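Local coordinates for methylenetetrahydrofolate--tRNA-(uracil-5-)-methyltransferase trmFO (Thermus thermophilus, PDB 3G5R), which is a flavoenzyme that probably catalyses the folate-dependent methylation of uridine 54 in tRNAs to 5-methyluridine, with FAD as cofactor, at residues L21-P26 with L431-P436; M79-L84 with G102-R107; H152-Y157 with R309-N314; G276-L281 with G305-N310. All coordinates share one frame; numbering follows the deposited sequence.

Contacts 3 and 4 share Arg309 and Asn310 on strand 301-313, and both touch the bound tetrahydrofolate; their centres lie about 14 Å apart. Contact 3 pairs this strand with strand 154-165, where the side chain of Asn310 is about 6 Å from FAD; contact 4 fixes the earlier part of the same strand against loop 276-281. Contacts 1 and 2 lie on the same side of the chain's centre, with centres about 19 Å apart. In contact 2, the side chain of Ile104 is about 10 Å from FAD. Contact 1 brings the C-terminal tail back to the first helix, about 39 Å from contact 4, centre to centre.

Contact 1 of 4, residues L21-P26 with L431-P436; sequences LRLGVP and LNPPLP
Leu23 presses its CD2 methyl into the bend made by Pro433, Leu435 and Pro436, and this is the close-packed, apolar part of the contact. This methyl lies 4.0 Å from Leu435 CD2 and 4.2 Å from Pro436 CD. With CG of Leu23 beside its backbone N (chi1 -68°), the isobutyl group reaches past the end of helix 11-22 to the tail. Helix 343-362 backs this apolar patch, with Leu355 and Ala358 against Leu23 and Phe351 against Leu435. Leu435 serves two neighbours: its CD2 also sits 4.0 Å above the plane of the Arg22 guanidinium, over the centre of one face, while its CB lies 3.7 Å from Arg22 NH2. The Pro436 ring rests on the backbone, its CG 3.4 Å from Arg22 O.

The looser side lies at the guanidinium edge. A water there accepts from Arg22 NE at 2.9 Å and donates to Pro436 O at 3.0 Å, joining two groups that make no direct bond, while Arg22 NH1 is held by Ala74 O. The helix itself closes in a Schellman motif with Gly24 as its C-prime residue, and a cis peptide before Pro433 bends the tail. Pro433, Pro434 and Pro436 have no N-H to give, and no direct hydrogen bond joins the segments, so between these two segments the hold is apolar packing, a methyl over the guanidinium face and one bridging water.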
# COMPACT_ATOMS: atom_id res chain seq x y z
N LEU A 21 -15.93 14.24 11.58
CA LEU A 21 -17.29 14.77 11.73
C LEU A 21 -18.18 13.87 12.59
O LEU A 21 -18.94 14.36 13.43
CB LEU A 21 -17.93 14.99 10.36
CG LEU A 21 -17.21 15.98 9.46
CD1 LEU A 21 -17.74 15.91 8.02
CD2 LEU A 21 -17.30 17.40 10.03
N ARG A 22 -18.08 12.56 12.38
CA ARG A 22 -18.86 11.60 13.17
C ARG A 22 -18.56 11.71 14.66
O ARG A 22 -19.41 11.42 15.51
CB ARG A 22 -18.60 10.16 12.72
CG ARG A 22 -19.15 9.82 11.35
CD ARG A 22 -18.55 8.50 10.85
NE ARG A 22 -19.02 7.36 11.64
CZ ARG A 22 -18.44 6.16 11.62
NH1 ARG A 22 -17.36 5.95 10.88
NH2 ARG A 22 -18.94 5.18 12.36
N LEU A 23 -17.33 12.10 14.98
CA LEU A 23 -16.90 12.21 16.36
C LEU A 23 -17.12 13.63 16.89
O LEU A 23 -16.70 13.96 17.99
CB LEU A 23 -15.43 11.79 16.51
CG LEU A 23 -15.20 10.30 16.26
CD1 LEU A 23 -13.71 10.00 16.10
CD2 LEU A 23 -15.81 9.46 17.38
N GLY A 24 -17.79 14.45 16.08
CA GLY A 24 -18.18 15.79 16.48
C GLY A 24 -17.09 16.84 16.42
O GLY A 24 -17.21 17.91 17.01
N VAL A 25 -16.02 16.53 15.69
CA VAL A 25 -14.89 17.45 15.57
C VAL A 25 -15.02 18.28 14.29
O VAL A 25 -15.10 17.73 13.20
CB VAL A 25 -13.56 16.68 15.57
CG1 VAL A 25 -12.39 17.63 15.39
CG2 VAL A 25 -13.41 15.88 16.86
N PRO A 26 -15.06 19.61 14.43
CA PRO A 26 -15.17 20.50 13.27
C PRO A 26 -13.99 20.33 12.33
O PRO A 26 -12.85 20.22 12.80
CB PRO A 26 -15.14 21.90 13.90
CG PRO A 26 -15.57 21.70 15.30
CD PRO A 26 -15.05 20.36 15.70
N LEU A 431 -13.18 1.06 21.62
CA LEU A 431 -12.85 2.47 21.46
C LEU A 431 -13.68 3.37 22.37
O LEU A 431 -14.90 3.20 22.48
CB LEU A 431 -13.05 2.92 20.01
CG LEU A 431 -12.12 2.34 18.95
CD1 LEU A 431 -12.60 2.75 17.57
CD2 LEU A 431 -10.69 2.79 19.18
N ASN A 432 -13.01 4.32 23.02
CA ASN A 432 -13.68 5.33 23.83
C ASN A 432 -13.06 6.70 23.54
O ASN A 432 -11.89 6.92 23.84
CB ASN A 432 -13.54 4.99 25.31
CG ASN A 432 -14.31 5.94 26.21
OD1 ASN A 432 -14.92 6.90 25.75
ND2 ASN A 432 -14.28 5.67 27.51
N PRO A 433 -13.84 7.63 22.97
CA PRO A 433 -15.27 7.54 22.65
C PRO A 433 -15.56 6.55 21.53
O PRO A 433 -14.70 6.31 20.68
CB PRO A 433 -15.60 8.95 22.16
CG PRO A 433 -14.31 9.40 21.56
CD PRO A 433 -13.30 8.93 22.56
N PRO A 434 -16.77 5.98 21.51
CA PRO A 434 -17.12 5.02 20.46
C PRO A 434 -17.51 5.73 19.17
O PRO A 434 -17.96 6.88 19.20
CB PRO A 434 -18.35 4.30 21.04
CG PRO A 434 -18.51 4.81 22.45
CD PRO A 434 -17.86 6.15 22.48
N LEU A 435 -17.32 5.05 18.05
CA LEU A 435 -17.88 5.52 16.79
C LEU A 435 -19.39 5.34 16.85
O LEU A 435 -19.87 4.23 17.02
CB LEU A 435 -17.31 4.72 15.62
CG LEU A 435 -15.88 5.05 15.20
CD1 LEU A 435 -15.42 4.10 14.10
CD2 LEU A 435 -15.78 6.49 14.74
N PRO A 436 -20.13 6.45 16.72
CA PRO A 436 -21.60 6.43 16.81
C PRO A 436 -22.22 5.48 15.79
O PRO A 436 -21.65 5.29 14.72
CB PRO A 436 -21.98 7.88 16.48
CG PRO A 436 -20.79 8.68 16.88
CD PRO A 436 -19.60 7.81 16.56
O HOH W 1 -21.33 7.84 13.26

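Contact 2 of 4, residues M79-L84 with G102-R107; sequences MEAADL and GYITER. With CA (calcium ion), chain D.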
# COMPACT_ATOMS: atom_id res chain seq x y z
N MET A 79 -17.60 3.00 2.00
CA MET A 79 -18.32 1.73 1.83
C MET A 79 -19.83 1.94 1.68
O MET A 79 -20.48 1.22 0.93
CB MET A 79 -18.02 0.76 2.97
CG MET A 79 -16.60 0.24 3.00
SD MET A 79 -16.09 -0.52 1.44
CE MET A 79 -17.24 -1.89 1.34
N GLU A 80 -20.37 2.91 2.40
CA GLU A 80 -21.78 3.28 2.27
C GLU A 80 -22.08 3.72 0.83
O GLU A 80 -23.02 3.22 0.18
CB GLU A 80 -22.11 4.39 3.27
CG GLU A 80 -23.51 4.98 3.14
CD GLU A 80 -23.79 6.00 4.23
OE1 GLU A 80 -24.40 7.05 3.92
OE2 GLU A 80 -23.40 5.77 5.39
N ALA A 81 -21.28 4.66 0.34
CA ALA A 81 -21.40 5.16 -1.02
C ALA A 81 -21.23 4.04 -2.05
O ALA A 81 -21.95 3.99 -3.06
CB ALA A 81 -20.39 6.27 -1.27
N ALA A 82 -20.28 3.14 -1.80
CA ALA A 82 -20.04 2.04 -2.73
C ALA A 82 -21.23 1.09 -2.80
O ALA A 82 -21.66 0.71 -3.89
CB ALA A 82 -18.77 1.28 -2.36
N ASP A 83 -21.78 0.72 -1.65
CA ASP A 83 -22.90 -0.21 -1.63
C ASP A 83 -24.08 0.38 -2.40
O ASP A 83 -24.78 -0.32 -3.13
CB ASP A 83 -23.34 -0.52 -0.19
CG ASP A 83 -22.48 -1.58 0.47
OD1 ASP A 83 -21.82 -2.37 -0.25
OD2 ASP A 83 -22.48 -1.64 1.72
N LEU A 84 -24.30 1.68 -2.22
CA LEU A 84 -25.42 2.37 -2.87
C LEU A 84 -25.17 2.63 -4.35
O LEU A 84 -26.10 2.92 -5.08
CB LEU A 84 -25.71 3.70 -2.16
CG LEU A 84 -26.17 3.57 -0.71
CD1 LEU A 84 -26.25 4.95 -0.06
CD2 LEU A 84 -27.51 2.85 -0.61
N GLY A 102 -20.67 11.49 -6.25
CA GLY A 102 -21.75 12.44 -6.04
C GLY A 102 -22.35 12.30 -4.65
O GLY A 102 -22.63 13.29 -3.97
N TYR A 103 -22.54 11.06 -4.22
CA TYR A 103 -23.11 10.77 -2.91
C TYR A 103 -22.17 11.25 -1.80
O TYR A 103 -22.60 11.91 -0.85
CB TYR A 103 -23.36 9.27 -2.77
CG TYR A 103 -24.03 8.87 -1.48
CD1 TYR A 103 -25.42 8.87 -1.38
CD2 TYR A 103 -23.29 8.49 -0.37
CE1 TYR A 103 -26.04 8.51 -0.20
CE2 TYR A 103 -23.91 8.13 0.80
CZ TYR A 103 -25.29 8.14 0.88
OH TYR A 103 -25.92 7.78 2.05
N ILE A 104 -20.89 10.92 -1.93
CA ILE A 104 -19.90 11.32 -0.94
C ILE A 104 -19.82 12.84 -0.82
O ILE A 104 -19.79 13.38 0.28
CB ILE A 104 -18.52 10.72 -1.26
CG1 ILE A 104 -18.56 9.20 -1.02
CG2 ILE A 104 -17.42 11.36 -0.40
CD1 ILE A 104 -17.36 8.45 -1.57
N THR A 105 -19.81 13.53 -1.96
CA THR A 105 -19.73 14.99 -1.97
C THR A 105 -20.94 15.59 -1.27
O THR A 105 -20.81 16.52 -0.47
CB THR A 105 -19.60 15.53 -3.41
OG1 THR A 105 -18.48 14.92 -4.06
CG2 THR A 105 -19.41 17.05 -3.39
N GLU A 106 -22.12 15.06 -1.57
CA GLU A 106 -23.33 15.60 -0.96
C GLU A 106 -23.37 15.38 0.56
O GLU A 106 -23.77 16.26 1.32
CB GLU A 106 -24.57 15.02 -1.64
CG GLU A 106 -24.78 15.56 -3.05
CD GLU A 106 -25.88 14.84 -3.80
OE1 GLU A 106 -26.73 14.20 -3.15
OE2 GLU A 106 -25.89 14.92 -5.05
N ARG A 107 -22.96 14.20 1.01
CA ARG A 107 -23.02 13.92 2.44
C ARG A 107 -22.03 14.77 3.24
O ARG A 107 -22.35 15.24 4.33
CB ARG A 107 -22.81 12.43 2.73
CG ARG A 107 -23.94 11.54 2.21
CD ARG A 107 -24.35 10.51 3.24
NE ARG A 107 -24.89 11.14 4.44
CZ ARG A 107 -25.08 10.51 5.59
NH1 ARG A 107 -24.77 9.22 5.71
NH2 ARG A 107 -25.58 11.16 6.63
CA CA D . -27.93 2.36 -6.63
O HOH W 2 -24.18 6.92 7.64
O HOH W 3 -29.60 0.84 -8.03
O HOH W 4 -26.63 0.08 -7.08
O HOH W 5 -29.82 4.08 -7.84
O HOH W 6 -28.02 5.16 -6.00
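Glu80 OE1 is gripped by two donors from the facing helix. Tyr103 OH gives it a short bond of 2.5 Å on the anti lone pair, and Arg107 NH1 comes to the syn lone pair at 2.8 Å with an N-H...O angle of 145°. The second bond is also a salt bridge, and the acceptor lies close to the guanidinium plane. A water closes a small ring beside it, donating to Glu80 OE2 at 2.6 Å and accepting from Arg107 NH1. Together these donors probably favour the charged form of the carboxylate.

The Tyr103 ring is sandwiched between two aliphatic groups. Leu84 CD1 lies over one face, 3.5 Å from Tyr103 CZ, and CG of Arg107 lies 3.7 Å above the opposite face, toward the rim. Tyr103 has CG anti to its backbone N (chi1 -176°), which sends the hydroxyl across to Glu80. Deeper in, the packing is very close: Ala81 CB is 3.5 Å from Ile104 CG1, tighter than usual carbon contact. At the C-terminal part of helix 77-84, Leu84 O binds a calcium ion, together with four waters.

The axes approach to 9.5 Å with their directions 137° apart. Ile104 and Arg107 also reach helix 11-22, touching Ser14 and Trp18. The arrangement is an obliquely antiparallel helix pair, joined through strands 86-87 and 92-95 and packed by helix 97-109 against the first helix of the Rossmann-type FAD-binding fold.

Contact 3 of 4, residues H152-Y157 with R309-N314; sequences HFLAYY and RNTYLN. With THG ((6S)-5,6,7,8-tetrahydrofolate), chain C; EDO (1,2-ethanediol), chain E.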
# COMPACT_ATOMS: atom_id res chain seq x y z
N HIS A 152 15.02 12.99 0.38
CA HIS A 152 15.03 11.56 0.09
C HIS A 152 13.86 10.80 0.71
O HIS A 152 13.73 9.59 0.51
CB HIS A 152 16.34 10.91 0.55
CG HIS A 152 17.55 11.47 -0.12
ND1 HIS A 152 17.66 11.59 -1.49
CD2 HIS A 152 18.72 11.94 0.39
CE1 HIS A 152 18.84 12.11 -1.80
NE2 HIS A 152 19.50 12.33 -0.67
N PHE A 153 13.01 11.49 1.46
CA PHE A 153 11.90 10.83 2.15
C PHE A 153 10.56 11.00 1.43
O PHE A 153 9.52 10.57 1.93
CB PHE A 153 11.80 11.32 3.59
CG PHE A 153 13.00 10.99 4.42
CD1 PHE A 153 13.06 9.81 5.15
CD2 PHE A 153 14.09 11.85 4.47
CE1 PHE A 153 14.17 9.50 5.91
CE2 PHE A 153 15.20 11.55 5.23
CZ PHE A 153 15.24 10.37 5.95
N LEU A 154 10.59 11.62 0.26
CA LEU A 154 9.42 11.69 -0.61
C LEU A 154 9.82 11.28 -2.01
O LEU A 154 10.84 11.73 -2.53
CB LEU A 154 8.82 13.10 -0.61
CG LEU A 154 7.64 13.36 -1.56
CD1 LEU A 154 6.70 14.43 -1.01
CD2 LEU A 154 8.12 13.73 -2.96
N ALA A 155 9.04 10.40 -2.62
CA ALA A 155 9.29 9.98 -3.99
C ALA A 155 8.17 10.48 -4.89
O ALA A 155 7.03 10.67 -4.44
CB ALA A 155 9.40 8.47 -4.08
N TYR A 156 8.49 10.68 -6.16
CA TYR A 156 7.52 11.11 -7.16
C TYR A 156 7.05 9.95 -8.03
O TYR A 156 6.06 10.07 -8.75
CB TYR A 156 8.12 12.19 -8.06
CG TYR A 156 8.27 13.54 -7.40
CD1 TYR A 156 7.16 14.34 -7.15
CD2 TYR A 156 9.52 14.03 -7.06
CE1 TYR A 156 7.30 15.59 -6.56
CE2 TYR A 156 9.66 15.26 -6.47
CZ TYR A 156 8.55 16.04 -6.22
OH TYR A 156 8.71 17.28 -5.63
N TYR A 157 7.79 8.85 -7.97
CA TYR A 157 7.43 7.65 -8.71
C TYR A 157 7.63 6.43 -7.84
O TYR A 157 8.49 6.43 -6.95
CB TYR A 157 8.30 7.52 -9.97
CG TYR A 157 8.10 8.63 -10.97
CD1 TYR A 157 8.75 9.86 -10.81
CD2 TYR A 157 7.28 8.47 -12.08
CE1 TYR A 157 8.57 10.88 -11.73
CE2 TYR A 157 7.10 9.48 -13.00
CZ TYR A 157 7.75 10.69 -12.82
OH TYR A 157 7.57 11.70 -13.73
N ARG A 309 3.80 7.08 -11.99
CA ARG A 309 3.85 8.40 -11.39
C ARG A 309 3.00 8.33 -10.11
O ARG A 309 1.80 8.03 -10.17
CB ARG A 309 3.29 9.43 -12.36
CG ARG A 309 2.97 10.78 -11.76
CD ARG A 309 4.21 11.64 -11.58
NE ARG A 309 3.81 12.94 -11.06
CZ ARG A 309 3.75 13.24 -9.77
NH1 ARG A 309 4.10 12.33 -8.86
NH2 ARG A 309 3.36 14.45 -9.39
N ASN A 310 3.62 8.57 -8.97
CA ASN A 310 3.00 8.30 -7.68
C ASN A 310 3.78 8.98 -6.56
O ASN A 310 4.82 8.49 -6.14
CB ASN A 310 2.98 6.79 -7.45
CG ASN A 310 2.14 6.38 -6.25
OD1 ASN A 310 0.92 6.25 -6.35
ND2 ASN A 310 2.80 6.12 -5.12
N THR A 311 3.29 10.13 -6.09
CA THR A 311 3.93 10.82 -4.98
C THR A 311 3.60 10.14 -3.66
O THR A 311 2.43 9.94 -3.34
CB THR A 311 3.49 12.30 -4.93
OG1 THR A 311 3.98 12.97 -6.10
CG2 THR A 311 4.03 12.99 -3.69
N TYR A 312 4.63 9.75 -2.90
CA TYR A 312 4.40 9.12 -1.61
C TYR A 312 5.57 9.31 -0.65
O TYR A 312 6.69 9.59 -1.07
CB TYR A 312 4.07 7.62 -1.77
CG TYR A 312 5.24 6.75 -2.19
CD1 TYR A 312 5.71 6.76 -3.49
CD2 TYR A 312 5.86 5.91 -1.28
CE1 TYR A 312 6.78 5.96 -3.88
CE2 TYR A 312 6.92 5.10 -1.65
CZ TYR A 312 7.38 5.14 -2.95
OH TYR A 312 8.43 4.34 -3.33
N LEU A 313 5.29 9.15 0.64
CA LEU A 313 6.29 9.32 1.68
C LEU A 313 6.95 8.01 2.08
O LEU A 313 6.37 6.93 1.90
CB LEU A 313 5.63 9.92 2.92
CG LEU A 313 5.03 11.31 2.75
CD1 LEU A 313 4.17 11.66 3.97
CD2 LEU A 313 6.14 12.34 2.56
N ASN A 314 8.16 8.10 2.62
CA ASN A 314 8.80 6.94 3.21
C ASN A 314 8.17 6.67 4.57
O ASN A 314 8.64 7.17 5.60
CB ASN A 314 10.31 7.15 3.36
CG ASN A 314 11.05 5.86 3.65
OD1 ASN A 314 10.71 5.13 4.59
ND2 ASN A 314 12.06 5.56 2.84
N3 THG C . -1.34 4.21 -8.93
C2 THG C . -0.79 5.24 -9.62
N1 THG C . -0.97 5.34 -10.99
C8A THG C . -1.70 4.40 -11.65
C4A THG C . -2.28 3.32 -10.94
C4 THG C . -2.10 3.23 -9.62
N8 THG C . -1.89 4.50 -13.13
C7 THG C . -2.93 3.65 -13.74
C6 THG C . -2.98 2.28 -13.06
N5 THG C . -3.07 2.36 -11.65
O4 THG C . -2.67 2.17 -8.91
N2 THG C . -0.03 6.25 -8.92
C1 EDO E . 10.28 6.30 -0.51
O1 EDO E . 11.16 5.23 -0.88
C2 EDO E . 11.07 7.61 -0.47
O2 EDO E . 12.08 7.51 0.55
O HOH W 7 10.27 4.85 -5.69
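The Tyr157 ring turns one face to the aliphatic part of Arg309, whose CD lies 4.2 Å from the ring centroid in a CH-pi contact. Tyr156 carries Leu154 CD2 over one face of its ring and has Arg309 NH1 at its edge. At the edge of the Tyr312 ring lies Tyr157 O, and Ala155 CB meets that ring obliquely, 3.6 Å from Tyr312 CE1. These side chains line an antiparallel strand pair with a beta bulge: Ala155 and Tyr312 form a hydrogen-bonded pair, and the register then slips by one residue before Tyr157 faces Arg309.

At the bulge, Tyr156 O accepts twice. Asn310 N approaches from above the carbonyl plane at 2.9 Å, while Arg309 NH1 comes within that plane, on a lone pair, at 3.0 Å and a less straight 138°. The same NH1 gives a straight bond (180°) to Thr311 OG1 at 2.8 Å, in the guanidinium plane. Arg309 gets there by starting with CG anti to its backbone N (chi1 166°) and folding back at chi2. Replacing Arg309 by an alanine would probably cost Tyr156 O and Thr311 OG1 a shared donor and take the CD methylene from over the Tyr157 ring.

Beyond the bulge, Tyr312 OH bonds to Phe390 O and takes a water that also donates to Tyr157 O. THG N2 of the bound tetrahydrofolate donates to Arg309 O at 2.8 Å and to Asn310 OD1 at 2.7 Å.

Contact 4 of 4, residues G276-L281 with G305-N310; sequences GFQTGL and GVMHRN. With THG ((6S)-5,6,7,8-tetrahydrofolate), chain C.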
# COMPACT_ATOMS: atom_id res chain seq x y z
N GLY A 276 15.82 -5.78 -7.59
CA GLY A 276 16.14 -5.24 -8.89
C GLY A 276 15.18 -5.67 -9.98
O GLY A 276 15.49 -5.54 -11.17
N PHE A 277 14.02 -6.19 -9.59
CA PHE A 277 13.02 -6.61 -10.57
C PHE A 277 11.81 -5.68 -10.69
O PHE A 277 10.70 -6.12 -10.97
CB PHE A 277 12.59 -8.07 -10.33
CG PHE A 277 13.52 -9.07 -10.94
CD1 PHE A 277 14.73 -9.37 -10.35
CD2 PHE A 277 13.19 -9.68 -12.15
CE1 PHE A 277 15.59 -10.29 -10.93
CE2 PHE A 277 14.06 -10.59 -12.74
CZ PHE A 277 15.26 -10.90 -12.12
N GLN A 278 12.04 -4.39 -10.50
CA GLN A 278 11.00 -3.41 -10.76
C GLN A 278 10.53 -3.60 -12.20
O GLN A 278 11.34 -3.83 -13.10
CB GLN A 278 11.50 -1.98 -10.50
CG GLN A 278 12.57 -1.49 -11.47
CD GLN A 278 13.93 -2.11 -11.23
OE1 GLN A 278 14.22 -2.59 -10.13
NE2 GLN A 278 14.78 -2.10 -12.26
N THR A 279 9.22 -3.54 -12.41
CA THR A 279 8.68 -3.93 -13.70
C THR A 279 7.34 -3.26 -13.99
O THR A 279 6.61 -2.89 -13.07
CB THR A 279 8.50 -5.46 -13.77
OG1 THR A 279 8.04 -5.84 -15.07
CG2 THR A 279 7.49 -5.93 -12.72
N GLY A 280 7.04 -3.11 -15.27
CA GLY A 280 5.76 -2.58 -15.69
C GLY A 280 4.92 -3.63 -16.40
O GLY A 280 3.91 -3.31 -17.01
N LEU A 281 5.35 -4.88 -16.31
CA LEU A 281 4.66 -5.97 -17.00
C LEU A 281 3.27 -6.24 -16.43
O LEU A 281 3.02 -6.01 -15.25
CB LEU A 281 5.49 -7.25 -16.95
CG LEU A 281 6.75 -7.28 -17.81
CD1 LEU A 281 7.51 -8.57 -17.58
CD2 LEU A 281 6.41 -7.12 -19.29
N GLY A 305 4.58 -6.15 -9.12
CA GLY A 305 5.42 -5.02 -9.47
C GLY A 305 4.65 -3.97 -10.25
O GLY A 305 3.74 -4.29 -11.03
N VAL A 306 5.02 -2.71 -10.05
CA VAL A 306 4.43 -1.61 -10.80
C VAL A 306 5.43 -0.47 -10.95
O VAL A 306 6.39 -0.37 -10.19
CB VAL A 306 3.17 -1.04 -10.10
CG1 VAL A 306 2.06 -2.08 -10.04
CG2 VAL A 306 3.52 -0.53 -8.71
N MET A 307 5.18 0.38 -11.93
CA MET A 307 5.98 1.58 -12.11
C MET A 307 5.05 2.71 -12.55
O MET A 307 4.60 2.75 -13.69
CB MET A 307 7.08 1.33 -13.13
CG MET A 307 8.08 0.29 -12.65
SD MET A 307 9.41 -0.02 -13.81
CE MET A 307 10.10 1.62 -13.97
N HIS A 308 4.76 3.61 -11.61
CA HIS A 308 3.78 4.67 -11.83
C HIS A 308 4.29 6.02 -11.35
O HIS A 308 5.08 6.10 -10.41
CB HIS A 308 2.50 4.40 -11.04
CG HIS A 308 1.73 3.22 -11.52
ND1 HIS A 308 1.14 2.32 -10.65
CD2 HIS A 308 1.43 2.79 -12.77
CE1 HIS A 308 0.52 1.38 -11.35
NE2 HIS A 308 0.69 1.64 -12.63
N ARG A 309 3.80 7.08 -11.99
CA ARG A 309 3.85 8.40 -11.39
C ARG A 309 3.00 8.33 -10.11
O ARG A 309 1.80 8.03 -10.17
CB ARG A 309 3.29 9.43 -12.36
CG ARG A 309 2.97 10.78 -11.76
CD ARG A 309 4.21 11.64 -11.58
NE ARG A 309 3.81 12.94 -11.06
CZ ARG A 309 3.75 13.24 -9.77
NH1 ARG A 309 4.10 12.33 -8.86
NH2 ARG A 309 3.36 14.45 -9.39
N ASN A 310 3.62 8.57 -8.97
CA ASN A 310 3.00 8.30 -7.68
C ASN A 310 3.78 8.98 -6.56
O ASN A 310 4.82 8.49 -6.14
CB ASN A 310 2.98 6.79 -7.45
CG ASN A 310 2.14 6.38 -6.25
OD1 ASN A 310 0.92 6.25 -6.35
ND2 ASN A 310 2.80 6.12 -5.12
N3 THG C . -1.34 4.21 -8.93
C2 THG C . -0.79 5.24 -9.62
N1 THG C . -0.97 5.34 -10.99
C8A THG C . -1.70 4.40 -11.65
C4A THG C . -2.28 3.32 -10.94
C4 THG C . -2.10 3.23 -9.62
N8 THG C . -1.89 4.50 -13.13
C7 THG C . -2.93 3.65 -13.74
C6 THG C . -2.98 2.28 -13.06
N5 THG C . -3.07 2.36 -11.65
O4 THG C . -2.67 2.17 -8.91
N2 THG C . -0.03 6.25 -8.92
O HOH W 8 2.85 -3.53 -13.60
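Met307 lies against the backbone of Gln278 and Thr279, its CG 3.5 Å from Thr279 O and its SD 3.8 Å from Thr279 N. Its CG stands beside the backbone N (chi1 -64°) and the chain runs extended to the sulfur, then bends at chi3, which brings the sulfur alongside the loop and within 4.2 Å of Gln278 CG. Thr279 O also meets Val306 CA at 3.4 Å. Gly305 has no side chain, so the Thr279 CG2 methyl can close to 4.0 Å from Gly305 CA. No direct hydrogen bond crosses, but a water donates to both Leu281 O and Gly305 O.

The loop keeps its shape through an ST turn: Thr279 OG1 accepts from Leu281 N at 3.1 Å, nearly straight at 164°. The same hydroxyl pairs with Glu227, whose other carboxylate oxygen takes Gly280 N. Gln286, from helix 283-290, binds both Gly305 N and Leu281 O. Strand 301-313, an outermost strand of the antiparallel sheet, runs beside strand 154-165, and its residues His308 to Asn310 reach the tetrahydrofolate; loop 276-281 packs on its earlier part.

Next along the strand, His308 meets the ligand. The reduced pteridine of tetrahydrofolate lies over one face of the imidazole, with THG C8A 3.5 Å above the ring centre and THG C4A 3.4 Å from His308 CE1. With His308 replaced by alanine, the pteridine would probably lose this flat support and could shift or turn about its amine bonds. The backbone N-H of His308 is taken by Asp158 OD2 of strand 154-165.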